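PDB 5CQF: L-lysine 6-monooxygenase from Pseudomonas syringae pv. tomato, which probably hydroxylates the side-chain amino group of L-lysine for siderophore biosynthesis, as an FAD- and NADPH-dependent monooxygenase of the lysine/ornithine hydroxylase family. Local coordinates for residues P23-F32 against M415-L426. Numbering follows the deposited sequence.
Sequences PAGIALACAF and MALRAGRIASAL
Segment 23-32, on helix 23-37 of what is probably the FAD-binding Rossmann-type domain, follows strand 16-19 and what looks like a GxGxxG motif, whose last glycine, Gly25, already lies in the helix; it packs here against 415-426, part of the C-terminal helix 412-428. The axes approach to 8.3 Å at a crossing angle of -55°, and small residues make that possible. Ala419 sits where the backbones are tightest: its CB lies 3.5 Å from Ala27 O and also touches Leu28 CA, so a methyl rests directly on the main chain of the other helix. One turn earlier, selenomethionine Met415 reaches along the start of 23-32. Its CG stands anti to the carbonyl carbon (chi1 -80°) and the chain is extended beyond it, which brings SE to 3.4 Å from Pro23 CB, while CG lies against Ala24 and CB meets Ala27 CB. A water ties the two backbones together here, donating to Ala24 O (2.9 Å) and Met415 O (2.8 Å).

Further along, the Leu28 side chain crosses that of Ile422 at about a right angle, its CD1 4.1 Å from Ile422 CG2 and also touching Ala423 CB. Ala31 CB meets that same Ala423 methyl, which in turn lies over one face of the Phe32 ring, 3.9 Å from CZ. Leu426 CD1 comes in at the ring edge, 4.0 Å from Phe32 CZ. Beneath, Leu28 and Phe32 rest on Ile47 of strand 47-50, and Ile422 and Leu426 on Trp395 of strand 393-396. An alanine-rich seam thus joins two helices packed on one parallel sheet, as in Rossmann-like dinucleotide-binding domains.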
# COMPACT_ATOMS: atom_id res chain seq x y z
N PRO A 23 17.27 14.55 21.29
CA PRO A 23 16.38 13.45 21.62
C PRO A 23 16.95 12.49 22.65
O PRO A 23 16.25 12.06 23.56
CB PRO A 23 16.22 12.75 20.28
CG PRO A 23 16.40 13.81 19.27
CD PRO A 23 17.36 14.79 19.84
N ALA A 24 18.23 12.17 22.52
CA ALA A 24 18.85 11.23 23.43
C ALA A 24 18.77 11.71 24.88
O ALA A 24 18.36 10.95 25.76
CB ALA A 24 20.29 10.98 23.02
N GLY A 25 19.16 12.96 25.13
CA GLY A 25 19.08 13.52 26.49
C GLY A 25 17.63 13.70 26.96
O GLY A 25 17.32 13.60 28.15
N ILE A 26 16.74 13.99 26.03
CA ILE A 26 15.34 14.16 26.40
C ILE A 26 14.77 12.83 26.85
O ILE A 26 14.02 12.74 27.84
CB ILE A 26 14.54 14.73 25.25
CG1 ILE A 26 14.89 16.21 25.08
CG2 ILE A 26 13.06 14.58 25.50
CD1 ILE A 26 14.58 16.75 23.72
N ALA A 27 15.15 11.79 26.12
CA ALA A 27 14.72 10.45 26.44
C ALA A 27 15.16 10.08 27.82
O ALA A 27 14.42 9.46 28.53
CB ALA A 27 15.28 9.44 25.45
N LEU A 28 16.40 10.41 28.17
CA LEU A 28 16.94 10.16 29.51
C LEU A 28 16.20 10.92 30.57
O LEU A 28 15.87 10.34 31.60
CB LEU A 28 18.41 10.54 29.57
CG LEU A 28 19.10 10.23 30.88
CD1 LEU A 28 19.20 8.74 31.14
CD2 LEU A 28 20.46 10.89 30.83
N ALA A 29 15.97 12.21 30.36
CA ALA A 29 15.13 12.99 31.29
C ALA A 29 13.76 12.40 31.46
O ALA A 29 13.23 12.39 32.57
CB ALA A 29 15.02 14.43 30.86
N CYS A 30 13.17 11.86 30.38
CA CYS A 30 11.86 11.24 30.52
C CYS A 30 11.89 10.06 31.49
O CYS A 30 10.96 9.85 32.21
CB CYS A 30 11.29 10.79 29.19
SG CYS A 30 10.80 12.13 28.10
N ALA A 31 12.95 9.28 31.49
CA ALA A 31 13.05 8.17 32.45
C ALA A 31 13.06 8.69 33.88
O ALA A 31 12.41 8.12 34.75
CB ALA A 31 14.29 7.33 32.22
N PHE A 32 13.80 9.77 34.11
CA PHE A 32 13.86 10.33 35.47
C PHE A 32 12.53 10.91 35.86
O PHE A 32 12.03 10.63 36.96
CB PHE A 32 14.98 11.35 35.60
CG PHE A 32 16.33 10.72 35.68
CD1 PHE A 32 16.72 10.06 36.82
CD2 PHE A 32 17.19 10.74 34.60
CE1 PHE A 32 17.94 9.45 36.90
CE2 PHE A 32 18.42 10.13 34.67
CZ PHE A 32 18.81 9.49 35.83
N MSE A 415 16.79 5.20 21.68
CA MSE A 415 17.04 6.16 22.73
C MSE A 415 16.27 5.84 23.95
O MSE A 415 16.78 5.99 25.06
CB MSE A 415 16.69 7.57 22.32
CG MSE A 415 17.84 8.08 21.48
SE MSE A 415 17.11 9.47 20.34
CE MSE A 415 18.86 9.57 19.40
N ALA A 416 15.04 5.40 23.76
CA ALA A 416 14.19 5.07 24.91
C ALA A 416 14.78 3.95 25.68
O ALA A 416 14.79 3.99 26.88
CB ALA A 416 12.81 4.69 24.46
N LEU A 417 15.29 2.94 24.99
CA LEU A 417 15.83 1.73 25.63
C LEU A 417 17.16 1.99 26.31
O LEU A 417 17.38 1.53 27.43
CB LEU A 417 15.95 0.59 24.61
CG LEU A 417 14.55 0.13 24.09
CD1 LEU A 417 14.65 -0.84 22.93
CD2 LEU A 417 13.77 -0.53 25.20
N ARG A 418 18.01 2.74 25.64
CA ARG A 418 19.25 3.17 26.22
C ARG A 418 19.02 3.98 27.47
O ARG A 418 19.70 3.77 28.46
CB ARG A 418 20.08 4.02 25.24
CG ARG A 418 20.66 3.25 24.07
CD ARG A 418 21.87 3.95 23.50
NE ARG A 418 21.57 5.29 22.98
CZ ARG A 418 21.15 5.54 21.75
NH1 ARG A 418 20.92 4.57 20.90
NH2 ARG A 418 20.92 6.78 21.37
N ALA A 419 18.09 4.93 27.41
CA ALA A 419 17.76 5.75 28.57
C ALA A 419 17.44 4.90 29.78
O ALA A 419 17.82 5.24 30.87
CB ALA A 419 16.58 6.68 28.27
N GLY A 420 16.72 3.79 29.57
CA GLY A 420 16.43 2.88 30.67
C GLY A 420 17.68 2.24 31.29
O GLY A 420 17.85 2.22 32.50
N ARG A 421 18.55 1.73 30.44
CA ARG A 421 19.79 1.11 30.87
C ARG A 421 20.72 2.09 31.58
O ARG A 421 21.37 1.72 32.57
CB ARG A 421 20.54 0.54 29.67
CG ARG A 421 19.93 -0.69 29.04
CD ARG A 421 21.01 -1.55 28.39
NE ARG A 421 20.45 -2.57 27.49
CZ ARG A 421 20.92 -3.81 27.34
NH1 ARG A 421 21.97 -4.22 28.04
NH2 ARG A 421 20.31 -4.65 26.51
N ILE A 422 20.78 3.32 31.09
CA ILE A 422 21.66 4.31 31.67
C ILE A 422 21.09 4.84 32.98
O ILE A 422 21.82 4.93 33.97
CB ILE A 422 22.00 5.44 30.68
CG1 ILE A 422 22.95 4.89 29.62
CG2 ILE A 422 22.67 6.63 31.36
CD1 ILE A 422 23.06 5.75 28.37
N ALA A 423 19.80 5.14 33.02
CA ALA A 423 19.22 5.71 34.23
C ALA A 423 19.27 4.73 35.40
O ALA A 423 19.48 5.13 36.52
CB ALA A 423 17.80 6.17 33.97
N SER A 424 19.08 3.45 35.14
CA SER A 424 19.27 2.45 36.17
C SER A 424 20.73 2.37 36.60
O SER A 424 21.04 2.36 37.81
CB SER A 424 18.80 1.09 35.67
OG SER A 424 19.48 0.74 34.47
N ALA A 425 21.66 2.34 35.64
CA ALA A 425 23.08 2.30 36.02
C ALA A 425 23.42 3.53 36.84
O ALA A 425 24.14 3.42 37.81
CB ALA A 425 23.99 2.19 34.81
N LEU A 426 22.88 4.69 36.48
CA LEU A 426 23.12 5.91 37.26
C LEU A 426 22.63 5.78 38.69
O LEU A 426 23.32 6.20 39.59
CB LEU A 426 22.49 7.14 36.62
CG LEU A 426 23.34 7.74 35.51
CD1 LEU A 426 22.52 8.55 34.51
CD2 LEU A 426 24.43 8.61 36.10
O HOH W 1 18.59 8.05 25.62